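Local coordinates for protein alcohol dehydrogenase (Thermus sp., PDB 4CPD) that probably interconverts alcohols and their aldehydes or ketones, with NAD as coenzyme and a zinc ion at the active site, at residues A[59-64]-A[119-124]; A[31-36]-A[142-147]; A[85-90]-A[127-132]. One frame throughout, in Å; residues are numbered along the deposited sequence.

Interaction 1 (A[59-64]-A[119-124]); sequences HEFVGQ and QGAQAE. With ZN (zinc ion), chain E.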
ATOM      1  N   HIS A  59      12.090  -6.711  24.971  1.00 43.23           N
ATOM      2  CA  HIS A  59      12.827  -6.125  23.852  1.00 40.04           C
ATOM      3  C   HIS A  59      12.818  -4.589  23.869  1.00 39.09           C
ATOM      4  O   HIS A  59      13.242  -3.951  22.894  1.00 36.08           O
ATOM      5  CB  HIS A  59      12.214  -6.618  22.553  1.00 39.89           C
ATOM      6  CG  HIS A  59      10.739  -6.452  22.518  1.00 40.62           C
ATOM      7  ND1 HIS A  59       9.884  -7.475  22.862  1.00 47.53           N
ATOM      8  CD2 HIS A  59       9.970  -5.375  22.252  1.00 38.85           C
ATOM      9  CE1 HIS A  59       8.643  -7.037  22.781  1.00 47.03           C
ATOM     10  NE2 HIS A  59       8.670  -5.764  22.421  1.00 43.70           N
ATOM     11  N   GLU A  60      12.319  -4.007  24.959  1.00 37.66           N
ATOM     12  CA  GLU A  60      12.370  -2.576  25.153  1.00 38.63           C
ATOM     13  C   GLU A  60      13.424  -2.191  26.221  1.00 38.48           C
ATOM     14  O   GLU A  60      13.317  -2.642  27.356  1.00 36.39           O
ATOM     15  CB  GLU A  60      11.035  -2.103  25.611  1.00 39.72           C
ATOM     16  CG  GLU A  60       9.926  -2.127  24.580  1.00 39.82           C
ATOM     17  CD  GLU A  60       8.608  -1.761  25.243  1.00 41.32           C
ATOM     18  OE1 GLU A  60       8.099  -2.553  26.053  1.00 41.65           O
ATOM     19  OE2 GLU A  60       8.073  -0.674  25.004  1.00 48.20           O
ATOM     20  N   PHE A  61      14.425  -1.380  25.842  1.00 36.16           N
ATOM     21  CA  PHE A  61      15.478  -1.006  26.766  1.00 38.59           C
ATOM     22  C   PHE A  61      16.132   0.335  26.499  1.00 42.99           C
ATOM     23  O   PHE A  61      16.158   0.842  25.371  1.00 44.70           O
ATOM     24  CB  PHE A  61      16.568  -2.052  26.733  1.00 38.86           C
ATOM     25  CG  PHE A  61      17.368  -2.050  25.467  1.00 36.02           C
ATOM     26  CD1 PHE A  61      16.889  -2.651  24.340  1.00 35.82           C
ATOM     27  CD2 PHE A  61      18.590  -1.442  25.418  1.00 36.71           C
ATOM     28  CE1 PHE A  61      17.618  -2.642  23.171  1.00 38.77           C
ATOM     29  CE2 PHE A  61      19.339  -1.425  24.258  1.00 38.10           C
ATOM     30  CZ  PHE A  61      18.850  -2.017  23.128  1.00 38.59           C
ATOM     31  N   VAL A  62      16.682   0.884  27.570  1.00 44.56           N
ATOM     32  CA  VAL A  62      17.656   1.973  27.506  1.00 45.11           C
ATOM     33  C   VAL A  62      18.690   1.711  28.592  1.00 41.54           C
ATOM     34  O   VAL A  62      18.353   1.237  29.680  1.00 38.36           O
ATOM     35  CB  VAL A  62      16.983   3.363  27.709  1.00 44.22           C
ATOM     36  CG1 VAL A  62      16.125   3.368  28.966  1.00 40.44           C
ATOM     37  CG2 VAL A  62      18.033   4.483  27.706  1.00 41.42           C
ATOM     38  N   GLY A  63      19.943   2.007  28.306  1.00 40.82           N
ATOM     39  CA  GLY A  63      20.994   1.734  29.281  1.00 42.83           C
ATOM     40  C   GLY A  63      22.325   2.295  28.890  1.00 39.97           C
ATOM     41  O   GLY A  63      22.408   3.153  28.038  1.00 39.32           O
ATOM     42  N   GLN A  64      23.370   1.793  29.528  1.00 45.50           N
ATOM     43  CA  GLN A  64      24.765   2.219  29.249  1.00 47.64           C
ATOM     44  C   GLN A  64      25.645   1.072  28.778  1.00 47.65           C
ATOM     45  O   GLN A  64      25.496  -0.086  29.210  1.00 45.74           O
ATOM     46  CB  GLN A  64      25.408   2.786  30.494  1.00 46.36           C
ATOM     47  CG  GLN A  64      24.855   4.123  30.905  1.00 52.96           C
ATOM     48  CD  GLN A  64      25.428   4.579  32.232  1.00 53.82           C
ATOM     49  OE1 GLN A  64      25.108   4.007  33.277  1.00 53.67           O
ATOM     50  NE2 GLN A  64      26.290   5.599  32.199  1.00 50.59           N
ATOM     51  N   GLN A 119      18.394 -13.601  23.756  1.00 43.95           N
ATOM     52  CA  GLN A 119      18.128 -13.386  25.171  1.00 43.15           C
ATOM     53  C   GLN A 119      17.550 -11.948  25.321  1.00 41.06           C
ATOM     54  O   GLN A 119      18.048 -10.986  24.704  1.00 33.09           O
ATOM     55  CB  GLN A 119      19.399 -13.630  25.997  1.00 41.65           C
ATOM     56  N   GLY A 120      16.489 -11.832  26.104  1.00 39.37           N
ATOM     57  CA  GLY A 120      15.749 -10.587  26.236  1.00 42.62           C
ATOM     58  C   GLY A 120      16.331  -9.454  27.072  1.00 42.35           C
ATOM     59  O   GLY A 120      17.441  -9.538  27.563  1.00 43.97           O
ATOM     60  N   ALA A 121      15.549  -8.384  27.217  1.00 40.57           N
ATOM     61  CA  ALA A 121      16.046  -7.105  27.699  1.00 39.15           C
ATOM     62  C   ALA A 121      15.641  -6.825  29.141  1.00 39.84           C
ATOM     63  O   ALA A 121      16.193  -5.920  29.796  1.00 42.61           O
ATOM     64  CB  ALA A 121      15.580  -5.967  26.776  1.00 38.39           C
ATOM     65  N   GLN A 122      14.662  -7.567  29.633  1.00 37.71           N
ATOM     66  CA  GLN A 122      14.241  -7.449  31.031  1.00 41.17           C
ATOM     67  C   GLN A 122      15.286  -8.135  31.969  1.00 44.64           C
ATOM     68  O   GLN A 122      15.047  -9.183  32.574  1.00 43.21           O
ATOM     69  CB  GLN A 122      12.845  -8.042  31.186  1.00 39.63           C
ATOM     70  CG  GLN A 122      11.788  -7.198  30.495  1.00 42.62           C
ATOM     71  CD  GLN A 122      10.495  -7.921  30.219  1.00 44.04           C
ATOM     72  OE1 GLN A 122      10.244  -9.018  30.731  1.00 50.19           O
ATOM     73  NE2 GLN A 122       9.644  -7.291  29.411  1.00 46.23           N
ATOM     74  N   ALA A 123      16.459  -7.526  32.053  1.00 43.04           N
ATOM     75  CA  ALA A 123      17.617  -8.131  32.654  1.00 42.15           C
ATOM     76  C   ALA A 123      18.682  -7.054  32.826  1.00 47.74           C
ATOM     77  O   ALA A 123      18.597  -5.979  32.228  1.00 49.80           O
ATOM     78  CB  ALA A 123      18.137  -9.221  31.762  1.00 44.17           C
ATOM     79  N   GLU A 124      19.693  -7.343  33.633  1.00 48.84           N
ATOM     80  CA  GLU A 124      20.668  -6.335  33.978  1.00 49.96           C
ATOM     81  C   GLU A 124      21.645  -6.078  32.848  1.00 49.28           C
ATOM     82  O   GLU A 124      22.146  -4.958  32.709  1.00 52.38           O
ATOM     83  CB  GLU A 124      21.439  -6.739  35.219  1.00 53.67           C
ATOM     84  CG  GLU A 124      20.608  -6.850  36.476  1.00 53.52           C
ATOM     85  CD  GLU A 124      21.474  -7.171  37.668  1.00 56.30           C
ATOM     86  OE1 GLU A 124      22.280  -6.287  38.013  1.00 59.68           O
ATOM     87  OE2 GLU A 124      21.380  -8.309  38.212  1.00 55.14           O
TER
HETATM   88 ZN    ZN E1200       7.323  -4.198  21.502  1.00 44.04          ZN
HETATM   89  O   HOH W   1       6.966  -5.058  19.207  1.00 31.98           O
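The loop 119-124 meets H59, E60 and F61 mainly through the methyl group of A121. Taken in order, the loop reaches H59 at A121. Here the two backbones come nearest, with A121 CA 5.1 Å from H59 CA. The CB of A121 points into the other segment and lies 4.0 Å from H59 N. A121 CB also packs on F61 CB at 4.0 Å. The same A121 CB sits 4.1 Å from E60 O, so one methyl group touches three successive residues. The F61 ring leads away from the loop, and the methyl meets it only obliquely. This is a small apolar contact, and all the residues that touch are buried.

Q122 comes next and is the centre of an inverse gamma turn. The turn is marked by a weak bond of 2.8 Å from A123 N to A121 O. Both ends of the Q122 amide are used: NE2 donates to G36 O on strand 28-37, and OE1 is hydrogen-bonded to Y330 OH.

The imidazole of H59 is turned the other way. A chi1 of 50° swings the ring away from A121 and toward the metal, where H59 NE2 binds the zinc ion at 2.3 Å. C38, D152 and a water, its O 2.5 Å from zinc, complete the site. E60 touches C38 and D152, and its carboxylate forms a salt bridge with K340, so it lies in the second shell. The loop therefore packs on the backbone of a metal ligand, while the imidazole is left to the zinc. A histidine and glutamate leading into a strand are typical of the active-site zinc in the GroES-like domain of zinc-containing alcohol dehydrogenases.

Interaction 2 (A[31-36]-A[142-147]); sequences RVHLAG and LSPERA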
ATOM      1  N   ARG A  31      24.454  -2.321  29.967  1.00 47.08           N
ATOM      2  CA  ARG A  31      23.909  -2.305  31.307  1.00 47.02           C
ATOM      3  C   ARG A  31      22.527  -1.649  31.272  1.00 44.63           C
ATOM      4  O   ARG A  31      22.377  -0.419  31.258  1.00 45.41           O
ATOM      5  CB  ARG A  31      24.862  -1.591  32.279  1.00 52.16           C
ATOM      6  CG  ARG A  31      24.702  -2.010  33.747  1.00 55.93           C
ATOM      7  CD  ARG A  31      25.553  -1.131  34.660  1.00 57.57           C
ATOM      8  N   VAL A  32      21.505  -2.486  31.253  1.00 42.32           N
ATOM      9  CA  VAL A  32      20.148  -1.978  31.163  1.00 43.83           C
ATOM     10  C   VAL A  32      19.767  -1.202  32.415  1.00 47.40           C
ATOM     11  O   VAL A  32      19.912  -1.683  33.536  1.00 42.95           O
ATOM     12  CB  VAL A  32      19.095  -3.087  31.020  1.00 43.75           C
ATOM     13  CG1 VAL A  32      17.712  -2.463  30.820  1.00 41.25           C
ATOM     14  CG2 VAL A  32      19.421  -4.038  29.870  1.00 47.05           C
ATOM     15  N   HIS A  33      19.202  -0.025  32.189  1.00 52.91           N
ATOM     16  CA  HIS A  33      18.704   0.873  33.242  1.00 49.33           C
ATOM     17  C   HIS A  33      17.171   0.767  33.353  1.00 45.08           C
ATOM     18  O   HIS A  33      16.633   0.650  34.440  1.00 44.03           O
ATOM     19  CB  HIS A  33      19.141   2.266  32.827  1.00 53.50           C
ATOM     20  CG  HIS A  33      18.917   3.323  33.843  1.00 61.72           C
ATOM     21  ND1 HIS A  33      17.921   4.272  33.718  1.00 67.98           N
ATOM     22  CD2 HIS A  33      19.595   3.630  34.969  1.00 71.99           C
ATOM     23  CE1 HIS A  33      17.988   5.112  34.736  1.00 69.45           C
ATOM     24  NE2 HIS A  33      18.990   4.739  35.514  1.00 73.22           N
ATOM     25  N   LEU A  34      16.473   0.810  32.217  1.00 44.30           N
ATOM     26  CA  LEU A  34      15.013   0.663  32.177  1.00 41.64           C
ATOM     27  C   LEU A  34      14.669  -0.340  31.119  1.00 40.74           C
ATOM     28  O   LEU A  34      15.349  -0.412  30.068  1.00 34.52           O
ATOM     29  CB  LEU A  34      14.301   1.972  31.802  1.00 45.12           C
ATOM     30  CG  LEU A  34      14.259   3.094  32.819  1.00 48.74           C
ATOM     31  CD1 LEU A  34      13.902   4.430  32.174  1.00 51.13           C
ATOM     32  CD2 LEU A  34      13.250   2.722  33.892  1.00 50.12           C
ATOM     33  N   ALA A  35      13.597  -1.099  31.386  1.00 37.76           N
ATOM     34  CA  ALA A  35      13.131  -2.124  30.470  1.00 34.90           C
ATOM     35  C   ALA A  35      11.633  -2.104  30.469  1.00 35.83           C
ATOM     36  O   ALA A  35      11.019  -2.044  31.501  1.00 35.05           O
ATOM     37  CB  ALA A  35      13.660  -3.485  30.857  1.00 33.47           C
ATOM     38  N   GLY A  36      11.039  -2.135  29.292  1.00 39.26           N
ATOM     39  CA  GLY A  36       9.605  -2.026  29.194  1.00 41.39           C
ATOM     40  C   GLY A  36       8.954  -3.389  29.106  1.00 44.65           C
ATOM     41  O   GLY A  36       9.606  -4.402  28.765  1.00 46.78           O
ATOM     42  N   LEU A 142      18.659  14.269  26.849  1.00 58.51           N
ATOM     43  CA  LEU A 142      17.460  13.438  26.694  1.00 47.17           C
ATOM     44  C   LEU A 142      17.387  12.398  27.809  1.00 43.38           C
ATOM     45  O   LEU A 142      18.323  11.613  28.030  1.00 38.75           O
ATOM     46  CB  LEU A 142      17.473  12.761  25.321  1.00 45.00           C
ATOM     47  CG  LEU A 142      16.410  11.693  25.037  1.00 41.95           C
ATOM     48  CD1 LEU A 142      15.083  12.364  24.891  1.00 42.28           C
ATOM     49  CD2 LEU A 142      16.715  10.901  23.775  1.00 41.54           C
ATOM     50  N   SER A 143      16.272  12.384  28.516  1.00 39.73           N
ATOM     51  CA  SER A 143      16.114  11.439  29.601  1.00 40.56           C
ATOM     52  C   SER A 143      15.911   9.999  29.087  1.00 43.16           C
ATOM     53  O   SER A 143      15.163   9.760  28.112  1.00 39.66           O
ATOM     54  CB  SER A 143      14.937  11.839  30.466  1.00 40.44           C
ATOM     55  OG  SER A 143      13.703  11.454  29.894  1.00 44.44           O
ATOM     56  N   PRO A 144      16.553   9.023  29.743  1.00 43.86           N
ATOM     57  CA  PRO A 144      16.363   7.606  29.382  1.00 43.14           C
ATOM     58  C   PRO A 144      14.905   7.176  29.358  1.00 43.56           C
ATOM     59  O   PRO A 144      14.535   6.353  28.535  1.00 49.81           O
ATOM     60  CB  PRO A 144      17.089   6.843  30.495  1.00 43.48           C
ATOM     61  CG  PRO A 144      18.086   7.817  31.045  1.00 46.24           C
ATOM     62  CD  PRO A 144      17.535   9.203  30.823  1.00 42.97           C
ATOM     63  N   GLU A 145      14.076   7.713  30.238  1.00 42.04           N
ATOM     64  CA  GLU A 145      12.681   7.300  30.268  1.00 41.86           C
ATOM     65  C   GLU A 145      11.928   7.830  29.070  1.00 42.87           C
ATOM     66  O   GLU A 145      10.906   7.291  28.692  1.00 43.24           O
ATOM     67  CB  GLU A 145      11.976   7.667  31.592  1.00 44.87           C
ATOM     68  CG  GLU A 145      11.820   9.140  31.921  1.00 46.68           C
ATOM     69  CD  GLU A 145      13.084   9.818  32.468  1.00 49.58           C
ATOM     70  OE1 GLU A 145      14.212   9.255  32.398  1.00 50.08           O
ATOM     71  OE2 GLU A 145      12.952  10.964  32.946  1.00 49.06           O
ATOM     72  N   ARG A 146      12.428   8.898  28.467  1.00 47.87           N
ATOM     73  CA  ARG A 146      11.840   9.398  27.217  1.00 46.23           C
ATOM     74  C   ARG A 146      12.403   8.591  26.064  1.00 43.10           C
ATOM     75  O   ARG A 146      11.652   8.138  25.206  1.00 41.64           O
ATOM     76  CB  ARG A 146      12.156  10.884  27.004  1.00 50.12           C
ATOM     77  CG  ARG A 146      11.149  11.592  26.116  1.00 51.81           C
ATOM     78  CD  ARG A 146      11.686  12.833  25.400  1.00 55.59           C
ATOM     79  NE  ARG A 146      11.608  14.199  25.986  1.00 60.82           N
ATOM     80  CZ  ARG A 146      10.669  14.720  26.786  1.00 58.36           C
ATOM     81  NH1 ARG A 146       9.636  14.040  27.241  1.00 55.41           N
ATOM     82  NH2 ARG A 146      10.793  15.981  27.145  1.00 59.34           N
ATOM     83  N   ALA A 147      13.725   8.398  26.078  1.00 37.59           N
ATOM     84  CA  ALA A 147      14.433   7.753  24.975  1.00 37.35           C
ATOM     85  C   ALA A 147      13.960   6.345  24.700  1.00 36.10           C
ATOM     86  O   ALA A 147      13.951   5.907  23.537  1.00 37.26           O
ATOM     87  CB  ALA A 147      15.940   7.736  25.214  1.00 37.92           C
TER
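The imidazole of H33 meets the ring of P144 obliquely, with H33 ND1 4.2 Å from P144 CB. The same imidazole also makes an edge-to-face contact with W80. H33 and L34 form a classic beta bulge: both face V62 on strand 60-68. The bulge points two successive side chains at helix 144-147.

L34 makes the closer contact. Its CG is anti to the carbonyl carbon, chi1 -72°, and this carries CD1 out to the first turn of the helix. L34 CD1 lies 3.7 Å from E145 CA and 3.8 Å from E145 CB. L34 CD1 also reaches P144 CB at 4.3 Å. The L34 and E145 side chains cross obliquely. The E145 carboxylate stays clear of the histidine, with E145 OE1 6.4 Å from H33 ND1. V62 touches both L34 and P144 and so closes the apolar patch between strand and helix. R146, whose CB points away from the strand, forms a salt bridge with E314 and packs on L306 of helix 295-307.

S143 caps the helix at its N-cap position. S143 O accepts from both R146 N (2.9 Å) and A147 N (2.8 Å). S143 OG takes a further, bent bond from R146 N, 3.2 Å long with an angle of 138° at the hydrogen.

Interaction 3 (A[85-90]-A[127-132]); sequences FHIACG and RVPFSN. With ZN (zinc ion), chain F.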
ATOM      1  N   PHE A  85      13.967  -2.802  18.827  1.00 39.32           N
ATOM      2  CA  PHE A  85      13.598  -4.080  19.364  1.00 39.43           C
ATOM      3  C   PHE A  85      13.929  -5.252  18.451  1.00 36.51           C
ATOM      4  O   PHE A  85      13.847  -6.389  18.866  1.00 36.61           O
ATOM      5  CB  PHE A  85      12.112  -4.087  19.701  1.00 44.23           C
ATOM      6  CG  PHE A  85      11.193  -4.125  18.511  1.00 48.39           C
ATOM      7  CD1 PHE A  85      10.820  -5.335  17.930  1.00 48.82           C
ATOM      8  CD2 PHE A  85      10.625  -2.956  18.029  1.00 50.50           C
ATOM      9  CE1 PHE A  85       9.928  -5.371  16.867  1.00 49.48           C
ATOM     10  CE2 PHE A  85       9.744  -2.992  16.956  1.00 51.19           C
ATOM     11  CZ  PHE A  85       9.393  -4.200  16.381  1.00 50.26           C
ATOM     12  N   HIS A  86      14.275  -4.985  17.214  1.00 34.13           N
ATOM     13  CA  HIS A  86      14.589  -6.040  16.314  1.00 36.05           C
ATOM     14  C   HIS A  86      15.970  -5.771  15.737  1.00 36.11           C
ATOM     15  O   HIS A  86      16.336  -4.643  15.536  1.00 36.30           O
ATOM     16  CB  HIS A  86      13.523  -6.133  15.221  1.00 37.42           C
ATOM     17  CG  HIS A  86      13.484  -4.941  14.318  1.00 38.99           C
ATOM     18  ND1 HIS A  86      12.812  -3.788  14.644  1.00 39.74           N
ATOM     19  CD2 HIS A  86      14.027  -4.726  13.097  1.00 41.01           C
ATOM     20  CE1 HIS A  86      12.934  -2.916  13.658  1.00 38.39           C
ATOM     21  NE2 HIS A  86      13.678  -3.452  12.715  1.00 38.17           N
ATOM     22  N   ILE A  87      16.720  -6.828  15.451  1.00 38.63           N
ATOM     23  CA  ILE A  87      18.106  -6.692  15.057  1.00 40.38           C
ATOM     24  C   ILE A  87      18.254  -6.904  13.582  1.00 37.43           C
ATOM     25  O   ILE A  87      17.404  -7.509  12.954  1.00 40.45           O
ATOM     26  CB  ILE A  87      19.032  -7.676  15.814  1.00 46.54           C
ATOM     27  CG1 ILE A  87      18.718  -9.134  15.458  1.00 54.92           C
ATOM     28  CG2 ILE A  87      18.857  -7.522  17.311  1.00 46.80           C
ATOM     29  CD1 ILE A  87      19.899 -10.072  15.676  1.00 55.22           C
ATOM     30  N   ALA A  88      19.369  -6.413  13.059  1.00 34.62           N
ATOM     31  CA  ALA A  88      19.616  -6.355  11.646  1.00 36.59           C
ATOM     32  C   ALA A  88      21.103  -6.381  11.419  1.00 38.94           C
ATOM     33  O   ALA A  88      21.854  -5.909  12.252  1.00 44.70           O
ATOM     34  CB  ALA A  88      19.016  -5.104  11.041  1.00 37.14           C
ATOM     35  N   CYS A  89      21.512  -6.928  10.285  1.00 38.11           N
ATOM     36  CA  CYS A  89      22.888  -7.272  10.052  1.00 38.51           C
ATOM     37  C   CYS A  89      23.604  -6.178   9.290  1.00 36.52           C
ATOM     38  O   CYS A  89      24.816  -6.046   9.400  1.00 37.12           O
ATOM     39  CB  CYS A  89      22.960  -8.605   9.268  1.00 42.29           C
ATOM     40  SG  CYS A  89      22.650  -8.481   7.473  1.00 47.71           S
ATOM     41  N   GLY A  90      22.871  -5.477   8.433  1.00 34.56           N
ATOM     42  CA  GLY A  90      23.420  -4.367   7.689  1.00 35.05           C
ATOM     43  C   GLY A  90      24.046  -4.707   6.341  1.00 37.44           C
ATOM     44  O   GLY A  90      24.479  -3.797   5.597  1.00 33.59           O
ATOM     45  N   ARG A 127      23.123  -8.416  25.442  1.00 40.81           N
ATOM     46  CA  ARG A 127      24.068  -8.535  24.354  1.00 43.02           C
ATOM     47  C   ARG A 127      23.362  -8.016  23.123  1.00 42.30           C
ATOM     48  O   ARG A 127      22.291  -8.491  22.787  1.00 41.57           O
ATOM     49  CB  ARG A 127      24.512  -9.992  24.137  1.00 49.59           C
ATOM     50  CG  ARG A 127      25.660 -10.162  23.126  1.00 56.43           C
ATOM     51  CD  ARG A 127      26.090 -11.617  22.894  1.00 61.28           C
ATOM     52  NE  ARG A 127      25.044 -12.391  22.231  1.00 69.18           N
ATOM     53  CZ  ARG A 127      24.898 -12.546  20.903  1.00 73.65           C
ATOM     54  NH1 ARG A 127      25.737 -12.009  19.998  1.00 57.07           N
ATOM     55  NH2 ARG A 127      23.867 -13.267  20.475  1.00 85.02           N
ATOM     56  N   VAL A 128      23.968  -7.046  22.452  1.00 41.21           N
ATOM     57  CA  VAL A 128      23.438  -6.489  21.234  1.00 38.86           C
ATOM     58  C   VAL A 128      24.409  -6.797  20.082  1.00 44.21           C
ATOM     59  O   VAL A 128      25.498  -6.185  19.981  1.00 50.66           O
ATOM     60  CB  VAL A 128      23.259  -4.967  21.369  1.00 38.88           C
ATOM     61  CG1 VAL A 128      22.788  -4.345  20.052  1.00 39.86           C
ATOM     62  CG2 VAL A 128      22.281  -4.642  22.485  1.00 37.97           C
ATOM     63  N   PRO A 129      24.031  -7.731  19.191  1.00 42.57           N
ATOM     64  CA  PRO A 129      24.844  -7.986  17.993  1.00 43.95           C
ATOM     65  C   PRO A 129      24.822  -6.883  16.970  1.00 42.04           C
ATOM     66  O   PRO A 129      23.860  -6.166  16.889  1.00 40.72           O
ATOM     67  CB  PRO A 129      24.178  -9.207  17.368  1.00 45.75           C
ATOM     68  CG  PRO A 129      22.787  -9.184  17.882  1.00 44.68           C
ATOM     69  CD  PRO A 129      22.848  -8.602  19.250  1.00 43.85           C
ATOM     70  N   PHE A 130      25.881  -6.772  16.178  1.00 45.68           N
ATOM     71  CA  PHE A 130      25.953  -5.749  15.143  1.00 50.11           C
ATOM     72  C   PHE A 130      25.571  -4.362  15.729  1.00 47.83           C
ATOM     73  O   PHE A 130      24.753  -3.619  15.170  1.00 48.99           O
ATOM     74  CB  PHE A 130      25.016  -6.113  13.965  1.00 53.05           C
ATOM     75  CG  PHE A 130      25.272  -7.466  13.338  1.00 55.46           C
ATOM     76  CD1 PHE A 130      26.456  -7.729  12.646  1.00 59.51           C
ATOM     77  CD2 PHE A 130      24.293  -8.464  13.395  1.00 58.55           C
ATOM     78  CE1 PHE A 130      26.669  -8.970  12.058  1.00 64.12           C
ATOM     79  CE2 PHE A 130      24.491  -9.703  12.798  1.00 57.62           C
ATOM     80  CZ  PHE A 130      25.680  -9.956  12.131  1.00 62.95           C
ATOM     81  N   SER A 131      26.161  -4.008  16.863  1.00 43.24           N
ATOM     82  CA  SER A 131      25.768  -2.786  17.568  1.00 42.36           C
ATOM     83  C   SER A 131      26.013  -1.527  16.730  1.00 38.35           C
ATOM     84  O   SER A 131      25.389  -0.479  16.963  1.00 37.33           O
ATOM     85  CB  SER A 131      26.489  -2.680  18.918  1.00 44.82           C
ATOM     86  OG  SER A 131      27.903  -2.639  18.746  1.00 45.54           O
ATOM     87  N   ASN A 132      26.921  -1.648  15.765  1.00 34.87           N
ATOM     88  CA  ASN A 132      27.102  -0.648  14.725  1.00 35.47           C
ATOM     89  C   ASN A 132      25.818  -0.335  13.988  1.00 37.40           C
ATOM     90  O   ASN A 132      25.632   0.788  13.536  1.00 43.40           O
ATOM     91  CB  ASN A 132      28.161  -1.076  13.701  1.00 37.42           C
ATOM     92  CG  ASN A 132      27.872  -2.451  13.056  1.00 37.33           C
ATOM     93  OD1 ASN A 132      27.607  -3.452  13.743  1.00 33.62           O
ATOM     94  ND2 ASN A 132      27.951  -2.500  11.722  1.00 34.84           N
TER
HETATM   95 ZN    ZN F1300      20.412  -7.978   7.230  1.00 38.66          ZN
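The backbones draw together along the contact, from 7.5 Å between the CA atoms of I87 and P129 to 6.1 Å between those of C89 and F130. F130, at the N-cap position of helix 131-134, has a positive phi (49°). The I87 and P129 side chains cross at about a right angle, with I87 CD1 3.7 Å from P129 CG.

The F130 ring packs on C89. C89 CA lies over one face, 4.0 Å from the centroid of the F130 ring and 17° off the ring normal, a CH-pi contact. C89 CB is also 4.0 Å from F130 CE2. Beside this, A88 O is 3.6 Å from F130 CB. With an alanine here the ring is gone, and C89 CA and CB would probably be left with a gap beside them.

C89 SG binds the zinc ion at 2.3 Å, and C92, C95 and C103 complete the site. Four cysteines around zinc are typical of the structural zinc lobe of this family. C89 thus divides its contacts: its sulfur goes to the metal, and its CA and CB go to the F130 ring. This is consistent with limited movement of C89.

From the N terminus, segment 31-36 is the first of the six. Interaction 2 closes the widest loop, from 31-36 to 142-147, and the other two lie inside it. Interaction 1 opens at 59-64 and interaction 3 at 85-90. Interaction 1 closes at 119-124 before interaction 3 closes at 127-132, so these two cross. V62 O lies 2.9 Å from H33 N, probably hydrogen-bonded, and links interactions 1 and 2. H59 O packs on F85 CB, joining interactions 1 and 3. Interactions 2 and 3 do not touch. Interaction 2 joins the sheet to helix 144-147. Interaction 1 joins strand 60-68 and zinc ligand H59 to loop 119-124. Interaction 3 joins the end of strand 125-128 to the four-cysteine zinc site.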